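Local coordinates for protein beta-ketoacyl synthase (Pseudomonas aeruginosa, PDB 4CW4) that condenses acetyl-CoA with malonyl-ACP to make beta-acetoacetyl-ACP, the primer that starts fatty acid biosynthesis, and also accepts short acyl-CoAs such as butyryl- and hexanoyl-CoA, at residues A[30-35]-A[87-92]; A[18-23]-A[473-478]. All coordinates share one frame; numbering follows the deposited sequence.

Contact 1 (A[30-35]-A[87-92])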
ATOM      1  N   PHE A  30       9.216  21.268 -15.631  1.00  8.71           N
ATOM      2  CA  PHE A  30      10.616  21.203 -16.000  1.00  8.74           C
ATOM      3  C   PHE A  30      11.120  22.581 -16.360  1.00  9.09           C
ATOM      4  O   PHE A  30      12.178  23.015 -15.901  1.00  9.81           O
ATOM      5  CB  PHE A  30      10.803  20.242 -17.178  1.00  9.90           C
ATOM      6  CG  PHE A  30      12.210  20.195 -17.699  1.00  9.45           C
ATOM      7  CD1 PHE A  30      13.163  19.408 -17.086  1.00  9.95           C
ATOM      8  CD2 PHE A  30      12.585  20.943 -18.791  1.00 10.14           C
ATOM      9  CE1 PHE A  30      14.453  19.352 -17.575  1.00 10.64           C
ATOM     10  CE2 PHE A  30      13.886  20.909 -19.257  1.00 11.06           C
ATOM     11  CZ  PHE A  30      14.823  20.127 -18.641  1.00 11.62           C
ATOM     12  N   ARG A  31      10.352  23.288 -17.168  1.00  9.08           N
ATOM     13  CA  ARG A  31      10.775  24.609 -17.589  1.00 10.67           C
ATOM     14  C   ARG A  31      10.924  25.553 -16.399  1.00 10.07           C
ATOM     15  O   ARG A  31      11.834  26.369 -16.379  1.00 10.85           O
ATOM     16  CB  ARG A  31       9.823  25.197 -18.618  1.00 11.33           C
ATOM     17  CG  ARG A  31      10.005  24.641 -20.008  1.00 12.94           C
ATOM     18  CD  ARG A  31       9.075  25.377 -20.952  1.00 15.06           C
ATOM     19  NE  ARG A  31       7.901  24.599 -21.228  1.00 14.96           N
ATOM     20  CZ  ARG A  31       6.889  25.014 -21.990  1.00 14.65           C
ATOM     21  NH1 ARG A  31       6.815  26.273 -22.406  1.00 14.17           N
ATOM     22  NH2 ARG A  31       5.911  24.185 -22.273  1.00 15.94           N
ATOM     23  N   ARG A  32      10.027  25.476 -15.423  1.00 10.08           N
ATOM     24  CA  ARG A  32      10.197  26.295 -14.220  1.00  9.95           C
ATOM     25  C   ARG A  32      11.532  25.967 -13.543  1.00 10.03           C
ATOM     26  O   ARG A  32      12.227  26.871 -13.055  1.00  9.56           O
ATOM     27  CB  ARG A  32       9.047  26.089 -13.233  1.00  9.59           C
ATOM     28  CG  ARG A  32       9.316  26.620 -11.809  1.00 10.15           C
ATOM     29  CD  ARG A  32       9.446  28.115 -11.787  1.00 11.30           C
ATOM     30  NE  ARG A  32       9.795  28.633 -10.465  1.00 11.11           N
ATOM     31  CZ  ARG A  32      11.028  28.926 -10.053  1.00 10.73           C
ATOM     32  NH1 ARG A  32      12.067  28.709 -10.841  1.00 11.77           N
ATOM     33  NH2 ARG A  32      11.222  29.414  -8.831  1.00 11.54           N
ATOM     34  N   MET A  33      11.883  24.686 -13.485  1.00  9.66           N
ATOM     35  CA  MET A  33      13.118  24.313 -12.826  1.00  8.67           C
ATOM     36  C   MET A  33      14.351  24.852 -13.564  1.00 10.08           C
ATOM     37  O   MET A  33      15.316  25.234 -12.912  1.00 12.16           O
ATOM     38  CB  MET A  33      13.176  22.800 -12.620  1.00  9.19           C
ATOM     39  CG  MET A  33      12.097  22.334 -11.667  1.00  9.80           C
ATOM     40  SD  MET A  33      12.182  20.599 -11.181  1.00 10.35           S
ATOM     41  CE  MET A  33      11.181  19.833 -12.454  1.00 12.83           C
ATOM     42  N   VAL A  34      14.307  24.914 -14.894  1.00 11.28           N
ATOM     43  CA  VAL A  34      15.440  25.455 -15.664  1.00 11.18           C
ATOM     44  C   VAL A  34      15.080  26.767 -16.345  1.00 11.62           C
ATOM     45  O   VAL A  34      15.548  27.062 -17.440  1.00 11.13           O
ATOM     46  CB  VAL A  34      15.973  24.425 -16.683  1.00 11.80           C
ATOM     47  CG1 VAL A  34      16.485  23.188 -15.953  1.00 13.06           C
ATOM     48  CG2 VAL A  34      14.904  24.059 -17.712  1.00 12.42           C
ATOM     49  N   ILE A  35      14.307  27.593 -15.647  1.00 11.01           N
ATOM     50  CA  ILE A  35      13.618  28.703 -16.297  1.00 12.21           C
ATOM     51  C   ILE A  35      14.582  29.698 -16.923  1.00 13.26           C
ATOM     52  O   ILE A  35      14.343  30.208 -18.030  1.00 13.35           O
ATOM     53  CB  ILE A  35      12.644  29.373 -15.311  1.00 11.72           C
ATOM     54  CG1 ILE A  35      11.653  30.282 -16.048  1.00 13.47           C
ATOM     55  CG2 ILE A  35      13.392  30.122 -14.199  1.00 12.12           C
ATOM     56  CD1 ILE A  35      10.543  29.550 -16.749  1.00 14.06           C
ATOM     57  N   ALA A  87       9.151  33.256  -6.166  1.00 13.80           N
ATOM     58  CA  ALA A  87       9.107  33.186  -4.718  1.00 14.96           C
ATOM     59  C   ALA A  87       7.985  32.281  -4.198  1.00 14.17           C
ATOM     60  O   ALA A  87       8.041  31.827  -3.057  1.00 15.48           O
ATOM     61  CB  ALA A  87       8.979  34.593  -4.114  1.00 16.22           C
ATOM     62  N   SER A  88       6.968  32.053  -5.022  1.00 13.02           N
ATOM     63  CA  SER A  88       5.771  31.302  -4.638  1.00 12.50           C
ATOM     64  C   SER A  88       5.668  29.928  -5.330  1.00 11.02           C
ATOM     65  O   SER A  88       4.588  29.329  -5.410  1.00 11.14           O
ATOM     66  CB  SER A  88       4.524  32.114  -4.938  1.00 14.78           C
ATOM     67  OG  SER A  88       4.449  33.244  -4.091  1.00 18.06           O
ATOM     68  N   THR A  89       6.811  29.449  -5.798  1.00 10.84           N
ATOM     69  CA  THR A  89       6.955  28.115  -6.336  1.00 10.17           C
ATOM     70  C   THR A  89       8.187  27.466  -5.700  1.00  9.76           C
ATOM     71  O   THR A  89       8.977  28.138  -5.038  1.00 10.43           O
ATOM     72  CB  THR A  89       7.120  28.139  -7.871  1.00 10.36           C
ATOM     73  OG1 THR A  89       8.120  29.093  -8.235  1.00 10.47           O
ATOM     74  CG2 THR A  89       5.798  28.469  -8.549  1.00 10.55           C
ATOM     75  N   LEU A  90       8.330  26.159  -5.915  1.00  8.97           N
ATOM     76  CA  LEU A  90       9.466  25.364  -5.450  1.00  9.19           C
ATOM     77  C   LEU A  90       9.484  25.233  -3.929  1.00  8.84           C
ATOM     78  O   LEU A  90       8.531  25.643  -3.242  1.00 10.06           O
ATOM     79  CB  LEU A  90      10.790  25.894  -6.009  1.00  9.37           C
ATOM     80  CG  LEU A  90      10.880  25.987  -7.541  1.00 10.42           C
ATOM     81  CD1 LEU A  90      12.296  26.304  -7.942  1.00 11.26           C
ATOM     82  CD2 LEU A  90      10.396  24.710  -8.241  1.00  9.73           C
ATOM     83  N   VAL A  91      10.529  24.613  -3.403  1.00  8.86           N
ATOM     84  CA  VAL A  91      10.717  24.513  -1.952  1.00  9.71           C
ATOM     85  C   VAL A  91      10.780  25.919  -1.342  1.00  8.98           C
ATOM     86  O   VAL A  91      11.467  26.805  -1.853  1.00  9.74           O
ATOM     87  CB  VAL A  91      12.015  23.747  -1.608  1.00 10.31           C
ATOM     88  CG1 VAL A  91      12.335  23.832  -0.119  1.00 10.47           C
ATOM     89  CG2 VAL A  91      11.900  22.317  -2.066  1.00  9.97           C
ATOM     90  N   ARG A  92      10.048  26.129  -0.249  1.00 10.13           N
ATOM     91  CA  ARG A  92      10.007  27.434   0.427  1.00  9.72           C
ATOM     92  C   ARG A  92       9.381  27.283   1.805  1.00  9.49           C
ATOM     93  O   ARG A  92       8.923  26.191   2.152  1.00 10.10           O
ATOM     94  CB  ARG A  92       9.213  28.443  -0.418  1.00  9.79           C
ATOM     95  CG  ARG A  92       7.787  28.018  -0.760  1.00 10.28           C
ATOM     96  CD  ARG A  92       7.263  28.809  -1.966  1.00 10.62           C
ATOM     97  NE  ARG A  92       5.817  28.655  -2.138  1.00 10.32           N
ATOM     98  CZ  ARG A  92       5.218  27.638  -2.747  1.00 10.69           C
ATOM     99  NH1 ARG A  92       5.925  26.664  -3.318  1.00 10.83           N
ATOM    100  NH2 ARG A  92       3.897  27.605  -2.803  1.00  9.55           N
TER

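Contact 2 (A[18-23]-A[473-478])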
ATOM      1  N   TYR A  18       1.058  17.675 -10.976  1.00  7.51           N
ATOM      2  CA  TYR A  18       1.322  18.927 -10.270  1.00  8.46           C
ATOM      3  C   TYR A  18       2.258  18.698  -9.102  1.00  8.74           C
ATOM      4  O   TYR A  18       2.063  17.780  -8.291  1.00  8.51           O
ATOM      5  CB  TYR A  18       0.018  19.555  -9.766  1.00  9.99           C
ATOM      6  CG  TYR A  18      -0.889  19.932 -10.916  1.00  9.64           C
ATOM      7  CD1 TYR A  18      -0.746  21.152 -11.571  1.00 10.86           C
ATOM      8  CD2 TYR A  18      -1.865  19.053 -11.373  1.00  9.78           C
ATOM      9  CE1 TYR A  18      -1.545  21.493 -12.642  1.00 11.58           C
ATOM     10  CE2 TYR A  18      -2.644  19.375 -12.465  1.00 11.72           C
ATOM     11  CZ  TYR A  18      -2.489  20.600 -13.084  1.00 12.00           C
ATOM     12  OH  TYR A  18      -3.269  20.953 -14.163  1.00 13.77           O
ATOM     13  N   ASN A  19       3.271  19.551  -9.033  1.00  8.68           N
ATOM     14  CA  ASN A  19       4.139  19.640  -7.868  1.00  8.91           C
ATOM     15  C   ASN A  19       4.559  21.086  -7.669  1.00  9.54           C
ATOM     16  O   ASN A  19       3.952  21.985  -8.273  1.00 10.06           O
ATOM     17  CB  ASN A  19       5.315  18.669  -7.977  1.00  8.40           C
ATOM     18  CG  ASN A  19       6.232  18.961  -9.140  1.00  9.13           C
ATOM     19  OD1 ASN A  19       6.295  20.076  -9.648  1.00  9.78           O
ATOM     20  ND2 ASN A  19       7.010  17.958  -9.521  1.00 10.07           N
ATOM     21  N   ALA A  20       5.561  21.322  -6.833  1.00  8.58           N
ATOM     22  CA  ALA A  20       5.963  22.684  -6.499  1.00  8.25           C
ATOM     23  C   ALA A  20       6.452  23.470  -7.707  1.00  8.35           C
ATOM     24  O   ALA A  20       6.533  24.693  -7.641  1.00  8.81           O
ATOM     25  CB  ALA A  20       7.032  22.662  -5.408  1.00  9.81           C
ATOM     26  N   ALA A  21       6.786  22.790  -8.805  1.00  8.38           N
ATOM     27  CA  ALA A  21       7.266  23.483 -10.010  1.00  9.72           C
ATOM     28  C   ALA A  21       6.124  23.869 -10.959  1.00 10.46           C
ATOM     29  O   ALA A  21       6.340  24.593 -11.918  1.00 10.97           O
ATOM     30  CB  ALA A  21       8.299  22.623 -10.748  1.00 10.85           C
ATOM     31  N   GLY A  22       4.920  23.391 -10.678  1.00  9.58           N
ATOM     32  CA  GLY A  22       3.742  23.668 -11.490  1.00  9.81           C
ATOM     33  C   GLY A  22       3.144  22.449 -12.178  1.00  9.53           C
ATOM     34  O   GLY A  22       3.227  21.322 -11.686  1.00  9.69           O
ATOM     35  N   ARG A  23       2.514  22.708 -13.317  1.00  9.54           N
ATOM     36  CA  ARG A  23       1.903  21.689 -14.152  1.00  9.31           C
ATOM     37  C   ARG A  23       2.981  20.907 -14.887  1.00  8.34           C
ATOM     38  O   ARG A  23       3.857  21.478 -15.540  1.00  9.80           O
ATOM     39  CB  ARG A  23       0.947  22.315 -15.161  1.00 10.17           C
ATOM     40  CG  ARG A  23       0.368  21.304 -16.150  1.00  8.86           C
ATOM     41  CD  ARG A  23      -0.821  21.835 -16.920  1.00 10.24           C
ATOM     42  NE  ARG A  23      -0.621  23.069 -17.692  1.00 11.16           N
ATOM     43  CZ  ARG A  23      -0.374  23.143 -18.998  1.00 10.85           C
ATOM     44  NH1 ARG A  23      -0.195  22.046 -19.729  1.00 11.12           N
ATOM     45  NH2 ARG A  23      -0.296  24.338 -19.580  1.00 12.21           N
ATOM     46  N   ALA A 473      16.135  19.003  -5.195  1.00  8.86           N
ATOM     47  CA  ALA A 473      16.637  20.348  -4.924  1.00  8.56           C
ATOM     48  C   ALA A 473      15.559  21.394  -5.210  1.00  8.78           C
ATOM     49  O   ALA A 473      15.469  22.431  -4.528  1.00  9.24           O
ATOM     50  CB  ALA A 473      17.862  20.627  -5.782  1.00  9.19           C
ATOM     51  N   TYR A 474      14.786  21.131  -6.257  1.00  8.56           N
ATOM     52  CA  TYR A 474      13.718  22.033  -6.697  1.00  8.33           C
ATOM     53  C   TYR A 474      12.391  21.826  -5.977  1.00  8.61           C
ATOM     54  O   TYR A 474      11.750  22.804  -5.578  1.00  9.34           O
ATOM     55  CB  TYR A 474      13.477  21.883  -8.201  1.00  9.07           C
ATOM     56  CG  TYR A 474      14.660  22.244  -9.060  1.00 10.31           C
ATOM     57  CD1 TYR A 474      14.937  23.576  -9.349  1.00 10.74           C
ATOM     58  CD2 TYR A 474      15.513  21.272  -9.578  1.00 10.51           C
ATOM     59  CE1 TYR A 474      16.005  23.939 -10.145  1.00 10.53           C
ATOM     60  CE2 TYR A 474      16.603  21.632 -10.370  1.00 10.41           C
ATOM     61  CZ  TYR A 474      16.838  22.971 -10.651  1.00 10.83           C
ATOM     62  OH  TYR A 474      17.899  23.354 -11.434  1.00 11.31           O
ATOM     63  N   VAL A 475      11.940  20.571  -5.881  1.00  8.69           N
ATOM     64  CA  VAL A 475      10.569  20.301  -5.452  1.00  8.77           C
ATOM     65  C   VAL A 475      10.467  19.493  -4.169  1.00  9.99           C
ATOM     66  O   VAL A 475       9.383  19.116  -3.772  1.00 10.62           O
ATOM     67  CB  VAL A 475       9.770  19.581  -6.576  1.00  9.33           C
ATOM     68  CG1 VAL A 475       9.732  20.450  -7.829  1.00 10.66           C
ATOM     69  CG2 VAL A 475      10.361  18.183  -6.883  1.00 10.32           C
ATOM     70  N   GLY A 476      11.590  19.267  -3.507  1.00  9.70           N
ATOM     71  CA  GLY A 476      11.582  18.484  -2.292  1.00 10.47           C
ATOM     72  C   GLY A 476      11.235  17.038  -2.565  1.00  9.13           C
ATOM     73  O   GLY A 476      11.281  16.577  -3.712  1.00  9.88           O
ATOM     74  N   HIS A 477      10.919  16.327  -1.491  1.00  8.38           N
ATOM     75  CA  HIS A 477      10.720  14.892  -1.485  1.00  8.77           C
ATOM     76  C   HIS A 477       9.244  14.575  -1.289  1.00  8.14           C
ATOM     77  O   HIS A 477       8.718  14.696  -0.187  1.00  8.81           O
ATOM     78  CB  HIS A 477      11.539  14.320  -0.336  1.00  9.44           C
ATOM     79  CG  HIS A 477      11.673  12.839  -0.368  1.00 10.49           C
ATOM     80  ND1 HIS A 477      10.814  12.041  -1.082  1.00 11.27           N
ATOM     81  CD2 HIS A 477      12.575  12.007   0.208  1.00 12.31           C
ATOM     82  CE1 HIS A 477      11.187  10.777  -0.958  1.00 13.14           C
ATOM     83  NE2 HIS A 477      12.251  10.727  -0.178  1.00 14.34           N
ATOM     84  N   SER A 478       8.575  14.176  -2.364  1.00  7.99           N
ATOM     85  CA  SER A 478       7.130  13.912  -2.332  1.00  9.30           C
ATOM     86  C   SER A 478       6.781  12.461  -2.008  1.00  8.51           C
ATOM     87  O   SER A 478       5.664  12.007  -2.255  1.00  8.92           O
ATOM     88  CB  SER A 478       6.485  14.322  -3.656  1.00  9.57           C
ATOM     89  OG  SER A 478       7.072  13.578  -4.709  1.00  8.87           O
TER
HETATM   90  O   HOH W   1       6.359  19.494  -4.779  1.00 10.60           O

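Contact 1 (A[30-35]-A[87-92])
The guanidinium of Arg32 meets Leu90 on one face and Thr89 at its edge. Leu90 CD1 sits 3.3 Å above the plane, shifted toward the rim on the NH2 side, and its nearest atom there is Arg32 NH2, 3.4 Å away. In the plane itself, Thr89 OG1 takes two bonds side-on. Arg32 NE reaches Thr89 OG1 at 2.8 Å in a fairly straight bond, 161°; Arg32 NH2 reaches Thr89 OG1 at 3.2 Å and is more bent, 137°. The aliphatic part of Arg32 leaves helix 28-33 with CG anti to the backbone N (chi1 165°), then bends at chi2, which brings the guanidinium alongside Thr89 and Leu90. Leu90 comes from the opposite direction, its second methyl, CD2, brushing Arg32 CG at 4.2 Å.

Thr89 OG1 is gripped from more than one quarter: besides receiving both Arg32 bonds it is hydrogen-bonded to Ile85 O. Leu50 of helix 40-53 packs against Arg32 as well.

A second arginine braces the post-helix loop from within. Ser88 O lies 3.1 Å above the centre of the Arg92 guanidinium plane, while Arg92 NH1 gives a 2.8 Å bond to a lone pair of Leu90 O.

Helix 74-87 ends at Ala87, and from Ser88 on the chain leaves helical geometry and runs on to strand 91-93. Arg32 NH2 also donates to Phe86 O, in the last turn of that helix, which puts a positive charge at its carbonyl end, where the helix dipole would probably stabilise it. With the bonds to Thr89 just beyond, this makes a side-chain tie between the C-terminal ends of two helices, 28-33 and 74-87.

Contact 2 (A[18-23]-A[473-478])
This contact backs the active-site loop of the ketosynthase, which carries the predicted catalytic His477; a tight hairpin, 18-23, packs on the end of helix 472-475 just before it. Ala20 and Ala21 form the centre of a type I turn. Asn19 OD1 closes an Asx turn over it by accepting from Ala21 N at 2.9 Å.

Val475 sets one methyl against the turn of this hairpin. Its CG1 lies over the flat amide of Asn19, almost equidistant from CG, OD1 and ND2, the closest being Asn19 OD1 at 3.9 Å. Chi1 of -60° sets CG1 anti to the carbonyl carbon of Val475, and from there it also meets Ala21 CB at 3.9 Å and Ala20 CB at 4.2 Å. A water accepts from Ala20 N at 2.9 Å and also lies 3.2 Å from Val475 O. Asp485 ties the two sides further, bonded to Asn19 ND2 through one oxygen and Ser478 OG through the other.

No direct hydrogen bond joins the segments; one valine methyl lies against two alanines and the amide of Asn19, so the direct contact is mainly van der Waals, while the polar ends of Asn19 are satisfied by its own turn and Asp485.

Both contacts are buried, but contact 2 lies nearer the chain centre, about 9 Å from it against about 16 Å for contact 1 (centre to centre); all four of its touching residues are buried, whereas Leu90 of contact 1 is partly exposed. Strand 22-23 of the hairpin leads directly into helix 28-33, so one continuous run of chain supplies a segment to each. Across the join, Leu90 N lies 2.9 Å from Ala20 O and Val91 N 3.1 Å from Tyr474 O, both probable hydrogen bonds, while Met33 packs against Ala21 and Tyr474. Contact 1 relies on a charged group and its hydrogen bonds at a helix end; contact 2, beside the active-site loop, relies mainly on methyl packing.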